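Local atomic coordinates of probable oxidoreductase protein (Rhizobium etli, PDB entry 4FB5), a protein that probably acts as a nucleotide-binding oxidoreductase of the GFO/IDH/MocA family. Residues A[111-116]-A[137-143]; A[177-183]-A[266-272]; A[188-194]-A[236-242]. All blocks are in the same frame, centred on the assembly; numbering follows the deposited sequence.

Contact 1. Residues A[111-116]-A[137-143]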
# COMPACT_ATOMS: atom_id res chain seq x y z
N ALA A 111 -38.57 10.31 -17.40
CA ALA A 111 -37.66 11.02 -18.28
C ALA A 111 -38.36 11.43 -19.58
O ALA A 111 -38.13 12.52 -20.11
CB ALA A 111 -36.46 10.15 -18.56
N ILE A 112 -39.20 10.53 -20.09
CA ILE A 112 -39.99 10.78 -21.27
C ILE A 112 -41.05 11.85 -21.01
O ILE A 112 -41.12 12.85 -21.74
CB ILE A 112 -40.64 9.50 -21.78
CG1 ILE A 112 -39.56 8.58 -22.36
CG2 ILE A 112 -41.68 9.83 -22.83
CD1 ILE A 112 -40.04 7.19 -22.73
N ALA A 113 -41.85 11.68 -19.97
CA ALA A 113 -42.82 12.72 -19.69
C ALA A 113 -42.07 14.04 -19.56
O ALA A 113 -42.56 15.08 -19.98
CB ALA A 113 -43.59 12.41 -18.46
N ALA A 114 -40.86 14.00 -19.02
CA ALA A 114 -40.10 15.23 -18.85
C ALA A 114 -39.71 15.81 -20.20
O ALA A 114 -39.95 16.98 -20.48
CB ALA A 114 -38.87 14.99 -17.99
N LEU A 115 -39.10 14.97 -21.02
CA LEU A 115 -38.62 15.40 -22.32
C LEU A 115 -39.73 15.98 -23.18
O LEU A 115 -39.64 17.14 -23.62
CB LEU A 115 -37.90 14.25 -23.03
CG LEU A 115 -36.51 13.96 -22.45
CD1 LEU A 115 -36.01 12.60 -22.89
CD2 LEU A 115 -35.50 15.04 -22.81
N GLU A 116 -40.78 15.19 -23.38
CA GLU A 116 -42.02 15.60 -24.05
C GLU A 116 -42.53 16.94 -23.56
O GLU A 116 -42.96 17.75 -24.38
CB GLU A 116 -43.13 14.56 -23.84
CG GLU A 116 -43.14 13.45 -24.91
CD GLU A 116 -44.09 12.29 -24.56
OE1 GLU A 116 -44.71 12.34 -23.47
OE2 GLU A 116 -44.21 11.33 -25.37
N MSE A 137 -36.68 5.87 -24.93
CA MSE A 137 -36.23 7.05 -24.21
C MSE A 137 -35.37 7.90 -25.12
O MSE A 137 -35.47 9.14 -25.14
CB MSE A 137 -35.50 6.67 -22.93
CG MSE A 137 -36.37 5.92 -21.91
SE MSE A 137 -35.37 5.24 -20.30
CE MSE A 137 -34.86 6.98 -19.58
N LEU A 138 -34.53 7.22 -25.91
CA LEU A 138 -33.63 7.91 -26.81
C LEU A 138 -34.39 8.60 -27.96
O LEU A 138 -34.22 9.81 -28.23
CB LEU A 138 -32.60 6.94 -27.34
CG LEU A 138 -31.67 7.61 -28.34
CD1 LEU A 138 -30.87 8.81 -27.72
CD2 LEU A 138 -30.81 6.54 -29.01
N ALA A 139 -35.24 7.80 -28.62
CA ALA A 139 -36.11 8.28 -29.67
C ALA A 139 -36.72 9.57 -29.18
O ALA A 139 -36.51 10.63 -29.81
CB ALA A 139 -37.18 7.27 -30.02
N THR A 140 -37.38 9.53 -28.02
CA THR A 140 -37.90 10.78 -27.47
C THR A 140 -36.80 11.82 -27.52
O THR A 140 -36.88 12.73 -28.33
CB THR A 140 -38.41 10.68 -26.06
OG1 THR A 140 -39.46 9.71 -25.99
CG2 THR A 140 -38.93 12.02 -25.62
N ALA A 141 -35.76 11.65 -26.71
CA ALA A 141 -34.75 12.68 -26.47
C ALA A 141 -34.20 13.34 -27.73
O ALA A 141 -34.10 14.56 -27.80
CB ALA A 141 -33.61 12.11 -25.62
N GLU A 142 -33.79 12.51 -28.68
CA GLU A 142 -33.39 12.95 -30.01
C GLU A 142 -34.47 13.88 -30.54
O GLU A 142 -34.21 15.05 -30.86
CB GLU A 142 -33.22 11.74 -30.95
CG GLU A 142 -31.78 11.23 -31.06
CD GLU A 142 -31.67 9.79 -31.60
OE1 GLU A 142 -32.70 9.07 -31.64
OE2 GLU A 142 -30.54 9.37 -31.97
N ARG A 143 -35.69 13.34 -30.60
CA ARG A 143 -36.87 14.10 -30.99
C ARG A 143 -37.08 15.33 -30.12
O ARG A 143 -37.42 16.38 -30.64
CB ARG A 143 -38.11 13.22 -30.97
CG ARG A 143 -39.34 13.89 -31.52
CD ARG A 143 -40.46 12.89 -31.73
NE ARG A 143 -41.00 12.41 -30.46
CZ ARG A 143 -40.88 11.16 -29.99
NH1 ARG A 143 -40.22 10.22 -30.68
NH2 ARG A 143 -41.44 10.86 -28.82
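Thr-140 is the knob that fits between Ile-112 and Leu-115, so that one turn of helix 131-143 fills the hollow between two bulky residues of helix 107-116. Its methyl CG2 presses on CB of Leu-115 at 3.6 Å, while OG1 lies 3.8 Å from CG1 of Ile-112. With chi1 at -59° the hydroxyl is set beside the threonine's own backbone N, where it bonds to Arg-136 O one turn back; the polar branch is thereby satisfied within its helix and the methyl is left for packing.

Leu-115 replies in the other direction. Its CD1 settles on Ala-141, 3.7 Å from CB, the single methyl leaving the leucine branch room to lie close to the helix. At the start of the pair the sizes are exchanged: Ala-111 is the short residue, and CE of the selenomethionine Met-137 reaches its CB at 3.7 Å because the chain bends at chi3 (65°). Ile-112 crosses Met-137 at about a right angle, placing CD1 4.0 Å from CG. With an alanine in place of Ile-112, CG of Met-137 and the Ile-112 side of Thr-140 would probably lose their apolar cover, leaving a gap at the partly exposed margin.

No hydrogen bond joins the two segments. Toward solvent, Glu-116 and Arg-143 bring opposite charges near each other without forming a salt bridge. The segment axes run nearly parallel, 16° apart, and approach to 9.3 Å, a spacing that suits small residues facing larger ones. Beneath them Ala-111 and Leu-115 rest on Val-121 of strand 120-123. Two helices side by side, one leading into that strand and the next leaving it, are characteristic of successive beta-alpha-beta crossovers in a Rossmann fold.

Contact 2. Residues A[177-183]-A[266-272]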
# COMPACT_ATOMS: atom_id res chain seq x y z
N HIS A 177 -4.03 -4.30 -23.65
CA HIS A 177 -4.85 -5.04 -22.69
C HIS A 177 -5.46 -4.17 -21.59
O HIS A 177 -4.84 -3.23 -21.09
CB HIS A 177 -3.98 -6.07 -22.04
CG HIS A 177 -4.69 -6.97 -21.09
ND1 HIS A 177 -5.96 -7.45 -21.33
CD2 HIS A 177 -4.28 -7.54 -19.93
CE1 HIS A 177 -6.31 -8.25 -20.34
NE2 HIS A 177 -5.31 -8.33 -19.49
N VAL A 178 -6.67 -4.47 -21.19
CA VAL A 178 -7.29 -3.69 -20.13
C VAL A 178 -8.08 -4.56 -19.19
O VAL A 178 -8.86 -5.35 -19.65
CB VAL A 178 -8.22 -2.62 -20.68
CG1 VAL A 178 -8.96 -1.94 -19.53
CG2 VAL A 178 -7.44 -1.62 -21.50
N ARG A 179 -7.88 -4.38 -17.89
CA ARG A 179 -8.59 -5.08 -16.80
C ARG A 179 -9.44 -4.11 -16.00
O ARG A 179 -8.97 -3.01 -15.71
CB ARG A 179 -7.57 -5.70 -15.87
CG ARG A 179 -7.00 -6.92 -16.48
CD ARG A 179 -5.76 -7.36 -15.78
NE ARG A 179 -4.91 -8.26 -16.58
CZ ARG A 179 -3.77 -8.78 -16.13
NH1 ARG A 179 -3.36 -8.48 -14.90
NH2 ARG A 179 -3.01 -9.58 -16.89
N VAL A 180 -10.65 -4.50 -15.59
CA VAL A 180 -11.53 -3.57 -14.83
C VAL A 180 -12.41 -4.26 -13.82
O VAL A 180 -13.14 -5.13 -14.21
CB VAL A 180 -12.46 -2.81 -15.78
CG1 VAL A 180 -13.31 -1.89 -15.01
CG2 VAL A 180 -11.65 -1.99 -16.64
N GLU A 181 -12.37 -3.91 -12.54
CA GLU A 181 -13.08 -4.73 -11.54
C GLU A 181 -14.03 -3.84 -10.85
O GLU A 181 -13.61 -2.79 -10.39
CB GLU A 181 -12.13 -5.31 -10.48
CG GLU A 181 -11.17 -6.44 -10.96
CD GLU A 181 -9.93 -6.68 -10.02
OE1 GLU A 181 -10.09 -6.72 -8.77
OE2 GLU A 181 -8.78 -6.86 -10.51
N MSE A 182 -15.29 -4.20 -10.75
CA MSE A 182 -16.14 -3.45 -9.82
C MSE A 182 -16.75 -4.31 -8.74
O MSE A 182 -17.62 -5.14 -9.04
CB MSE A 182 -17.22 -2.58 -10.48
CG MSE A 182 -18.06 -1.86 -9.42
SE MSE A 182 -19.10 -0.39 -10.14
CE MSE A 182 -19.85 0.51 -8.56
N ASP A 183 -16.31 -4.08 -7.49
CA ASP A 183 -16.74 -4.87 -6.34
C ASP A 183 -17.29 -4.12 -5.11
O ASP A 183 -16.75 -3.06 -4.69
CB ASP A 183 -15.64 -5.80 -5.89
CG ASP A 183 -14.90 -6.40 -7.04
OD1 ASP A 183 -15.55 -6.94 -7.98
OD2 ASP A 183 -13.64 -6.33 -7.00
N SER A 266 -8.13 -5.76 -26.02
CA SER A 266 -8.62 -6.91 -25.34
C SER A 266 -8.86 -6.54 -23.88
O SER A 266 -7.99 -5.96 -23.24
CB SER A 266 -7.61 -8.00 -25.50
OG SER A 266 -7.43 -8.69 -24.28
N ALA A 267 -10.04 -6.84 -23.34
CA ALA A 267 -10.41 -6.31 -22.04
C ALA A 267 -11.08 -7.38 -21.20
O ALA A 267 -11.74 -8.24 -21.72
CB ALA A 267 -11.30 -5.07 -22.21
N VAL A 268 -10.83 -7.38 -19.90
CA VAL A 268 -11.54 -8.26 -18.98
C VAL A 268 -12.30 -7.37 -18.05
O VAL A 268 -11.75 -6.39 -17.58
CB VAL A 268 -10.60 -9.14 -18.17
CG1 VAL A 268 -11.38 -10.12 -17.32
CG2 VAL A 268 -9.70 -9.92 -19.11
N LEU A 269 -13.57 -7.71 -17.83
CA LEU A 269 -14.46 -7.03 -16.86
C LEU A 269 -14.98 -8.04 -15.80
O LEU A 269 -15.37 -9.15 -16.10
CB LEU A 269 -15.63 -6.38 -17.56
CG LEU A 269 -16.48 -5.36 -16.79
CD1 LEU A 269 -16.95 -4.31 -17.77
CD2 LEU A 269 -17.66 -5.96 -16.00
N MSE A 270 -14.93 -7.63 -14.54
CA MSE A 270 -15.37 -8.46 -13.43
C MSE A 270 -16.21 -7.53 -12.60
O MSE A 270 -15.78 -6.41 -12.33
CB MSE A 270 -14.18 -8.98 -12.65
CG MSE A 270 -13.33 -9.85 -13.50
SE MSE A 270 -11.44 -10.10 -13.00
CE MSE A 270 -10.60 -8.55 -13.93
N ALA A 271 -17.41 -7.95 -12.26
CA ALA A 271 -18.31 -7.16 -11.43
C ALA A 271 -18.83 -8.13 -10.41
O ALA A 271 -19.06 -9.29 -10.72
CB ALA A 271 -19.43 -6.53 -12.25
N ASN A 272 -18.88 -7.69 -9.16
CA ASN A 272 -19.25 -8.59 -8.07
C ASN A 272 -19.89 -7.82 -6.92
O ASN A 272 -19.31 -6.85 -6.41
CB ASN A 272 -18.05 -9.39 -7.64
CG ASN A 272 -18.36 -10.46 -6.62
OD1 ASN A 272 -19.39 -10.45 -5.94
ND2 ASN A 272 -17.43 -11.42 -6.49
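Val-178, Val-180 and Met-182 each turn both backbone N and O toward strand 266-272, and six hydrogen bonds result. Val-178 N, for example, donates to Ser-266 O at 2.9 Å, and Val-178 O accepts from Val-268 N at 2.8 Å; the ladder continues in this way to Asn-272 N. His-177 adds a side-chain bond at the start: ND1 reaches Ser-266 O at 3.2 Å, coming from above the carbonyl plane, so this oxygen serves two donors. Placing CG opposite the backbone N (chi1 -177°) swings the imidazole across to the neighbouring strand, where CE1 meets CG2 of Val-268 at 4.0 Å.

Farther along the same face, Glu-181 and the selenomethionine Met-270 lie side by side and point the same way. CG of Glu-181 touches CE of Met-270 at 3.7 Å; the flexible selenoether chain, bent at chi3, covers the aliphatic part of the glutamate without competing for its carboxylate. At the far end OD1 of Asp-183 sits 3.5 Å from CB of Asn-272.

This is the one parallel pairing in the otherwise antiparallel sheet of the GFO/IDH/MocA C-terminal domain. Valines, leucine and alanines suit its other face, where Val-180 and Leu-269 pack on helix 206-221 through Leu-218 and Leu-215.

The second shell fixes the polar face. NE of Arg-179 donates to NE2 of His-177 at 2.9 Å, which is consistent with a neutral imidazole carrying its proton on ND1. The guanidinium then extends to the second subunit, forming salt bridges with Asp-183 and Glu-181 of that chain, and the same bridges recur with the roles exchanged. Arg-281, from the adjoining strand 281-288, holds the Glu-181 carboxylate from within its own chain.

Contact 3. Residues A[188-194]-A[236-242]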
# COMPACT_ATOMS: atom_id res chain seq x y z
N ALA A 188 -23.19 -9.68 0.04
CA ALA A 188 -22.37 -10.79 0.48
C ALA A 188 -23.07 -11.57 1.54
O ALA A 188 -22.96 -12.78 1.58
CB ALA A 188 -21.05 -10.31 1.00
N ASP A 189 -23.79 -10.89 2.40
CA ASP A 189 -24.41 -11.56 3.52
C ASP A 189 -25.68 -12.27 3.02
O ASP A 189 -26.64 -11.64 2.59
CB ASP A 189 -24.68 -10.59 4.64
CG ASP A 189 -25.55 -11.16 5.70
OD1 ASP A 189 -26.02 -12.31 5.57
OD2 ASP A 189 -25.81 -10.44 6.68
N PRO A 190 -25.66 -13.59 3.08
CA PRO A 190 -26.79 -14.33 2.52
C PRO A 190 -28.08 -14.22 3.31
O PRO A 190 -29.10 -14.68 2.80
CB PRO A 190 -26.30 -15.79 2.51
CG PRO A 190 -25.25 -15.85 3.56
CD PRO A 190 -24.62 -14.46 3.65
N ASP A 191 -28.06 -13.58 4.49
CA ASP A 191 -29.27 -13.51 5.35
C ASP A 191 -30.09 -12.26 5.24
O ASP A 191 -31.14 -12.18 5.86
CB ASP A 191 -28.96 -13.74 6.84
CG ASP A 191 -28.51 -15.16 7.11
OD1 ASP A 191 -28.87 -16.07 6.30
OD2 ASP A 191 -27.78 -15.38 8.11
N ILE A 192 -29.61 -11.29 4.48
CA ILE A 192 -30.40 -10.10 4.23
C ILE A 192 -31.66 -10.50 3.45
O ILE A 192 -31.58 -11.38 2.56
CB ILE A 192 -29.57 -9.03 3.49
CG1 ILE A 192 -28.38 -8.61 4.35
CG2 ILE A 192 -30.43 -7.82 3.08
CD1 ILE A 192 -28.76 -8.31 5.82
N PHE A 193 -32.80 -9.90 3.79
CA PHE A 193 -34.03 -10.24 3.11
C PHE A 193 -33.98 -9.93 1.63
O PHE A 193 -33.40 -8.93 1.21
CB PHE A 193 -35.25 -9.55 3.73
CG PHE A 193 -35.55 -9.99 5.15
CD1 PHE A 193 -35.56 -11.34 5.49
CD2 PHE A 193 -35.86 -9.04 6.14
CE1 PHE A 193 -35.83 -11.74 6.81
CE2 PHE A 193 -36.13 -9.43 7.46
CZ PHE A 193 -36.12 -10.80 7.80
N PHE A 194 -34.57 -10.84 0.87
CA PHE A 194 -34.89 -10.66 -0.54
C PHE A 194 -35.56 -9.32 -0.85
O PHE A 194 -36.60 -8.97 -0.30
CB PHE A 194 -35.83 -11.80 -0.96
CG PHE A 194 -36.02 -11.90 -2.43
CD1 PHE A 194 -36.85 -10.98 -3.11
CD2 PHE A 194 -35.38 -12.91 -3.16
CE1 PHE A 194 -37.02 -11.06 -4.50
CE2 PHE A 194 -35.56 -13.00 -4.56
CZ PHE A 194 -36.38 -12.06 -5.23
N TYR A 236 -25.79 -17.53 -4.04
CA TYR A 236 -26.81 -18.06 -3.10
C TYR A 236 -28.13 -18.50 -3.79
O TYR A 236 -28.78 -17.70 -4.48
CB TYR A 236 -27.12 -17.05 -1.94
CG TYR A 236 -25.89 -16.47 -1.33
CD1 TYR A 236 -24.85 -17.30 -0.85
CD2 TYR A 236 -25.72 -15.10 -1.25
CE1 TYR A 236 -23.67 -16.76 -0.31
CE2 TYR A 236 -24.55 -14.54 -0.73
CZ TYR A 236 -23.53 -15.38 -0.25
OH TYR A 236 -22.37 -14.84 0.28
N PRO A 237 -28.57 -19.75 -3.58
CA PRO A 237 -29.77 -20.13 -4.42
C PRO A 237 -31.03 -19.36 -4.05
O PRO A 237 -31.89 -19.15 -4.90
CB PRO A 237 -29.97 -21.62 -4.12
CG PRO A 237 -28.68 -22.07 -3.43
CD PRO A 237 -28.08 -20.87 -2.74
N ASP A 238 -31.13 -18.92 -2.79
CA ASP A 238 -32.41 -18.36 -2.30
C ASP A 238 -32.11 -17.38 -1.21
O ASP A 238 -31.01 -17.38 -0.73
CB ASP A 238 -33.44 -19.46 -1.89
CG ASP A 238 -33.02 -20.29 -0.62
OD1 ASP A 238 -31.81 -20.29 -0.19
OD2 ASP A 238 -33.92 -20.99 -0.04
N ARG A 239 -33.08 -16.60 -0.75
CA ARG A 239 -32.83 -15.72 0.40
C ARG A 239 -34.11 -15.52 1.20
O ARG A 239 -35.20 -15.53 0.62
CB ARG A 239 -32.29 -14.37 -0.07
CG ARG A 239 -31.65 -14.40 -1.45
CD ARG A 239 -30.69 -13.23 -1.64
NE ARG A 239 -30.39 -12.56 -0.37
CZ ARG A 239 -29.19 -12.08 -0.05
NH1 ARG A 239 -28.18 -12.19 -0.90
NH2 ARG A 239 -29.01 -11.49 1.12
N PRO A 240 -34.03 -15.34 2.52
CA PRO A 240 -35.30 -15.20 3.24
C PRO A 240 -36.16 -14.00 2.76
O PRO A 240 -35.63 -13.03 2.24
CB PRO A 240 -34.86 -14.97 4.69
CG PRO A 240 -33.51 -14.30 4.53
CD PRO A 240 -32.87 -15.08 3.39
N LEU A 241 -37.46 -14.14 2.94
CA LEU A 241 -38.50 -13.10 2.82
C LEU A 241 -38.82 -12.48 4.18
O LEU A 241 -38.93 -13.18 5.21
CB LEU A 241 -39.81 -13.70 2.27
CG LEU A 241 -39.77 -14.23 0.84
CD1 LEU A 241 -40.79 -15.38 0.55
CD2 LEU A 241 -39.79 -13.06 -0.18
N SER A 242 -39.00 -11.17 4.16
CA SER A 242 -39.19 -10.43 5.38
C SER A 242 -40.51 -10.81 6.03
O SER A 242 -40.67 -10.73 7.24
CB SER A 242 -39.15 -8.94 5.08
OG SER A 242 -39.96 -8.66 3.97
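Pro-190 lays CB over the centre of the Tyr-236 ring, 3.7 Å from the centroid and 2° off the ring normal, a CH-pi contact in which a rigid pyrrolidine suits a flat aromatic face. At the other end of the contact Phe-193 supplies the second ring face. CA of Ser-242 stands over the middle of its ring, and a small residue is what lets the backbone come so near. CD1 of the same phenylalanine lies 3.7 Å from CG of Pro-240, whose CB sits at the ring edge. Phe-194 adds its CB against CD2 of Leu-241.

Around these patches the backbone becomes the partner. Phe-194 N donates to Pro-240 O at 2.8 Å in a nearly straight bond, pinning the loop between strand 175-183 and helix 206-221 of the C-terminal domain to the short strand 238-240, which pairs with 246-248. The hydroxyl of Tyr-236 donates to Ala-188 O, so one side chain offers both an apolar face and a polar tip.

Between them lies Arg-239, buried and bent at chi3 (13°). NH2 bonds Asp-189 O at 2.8 Å and Ile-192 O at 2.9 Å, spanning the first and last residues of a type I beta turn, while Pro-190 O lies over one guanidinium face. The turn is also braced from within, as Asp-189 OD1 accepts from Asp-191 N in an Asx turn. Asp-189 and Asp-191 may ease the arginine's charge from a distance, but its direct bonds go to carbonyls that the turn brings together.

In the fold
Contact 2 is wholly buried, whereas contacts 1 and 3 each have exposed margins. Contact 1 belongs to the Rossmann domain and joins two helices mainly by apolar shape, without hydrogen bonds; its centre is about 32 Å from that of contact 2, on the other side of the chain's centre. Contacts 2 and 3 share the C-terminal domain, and both segments of contact 3 fall in the chain between the paired strands of contact 2. Their nearest atoms are about 7 Å apart, and both touch the second subunit. Regular backbone bonding joins the strands of contact 2, whereas contact 3, a loop against a short strand, adds arginine-to-carbonyl bonds and CH-pi faces to a single backbone bond.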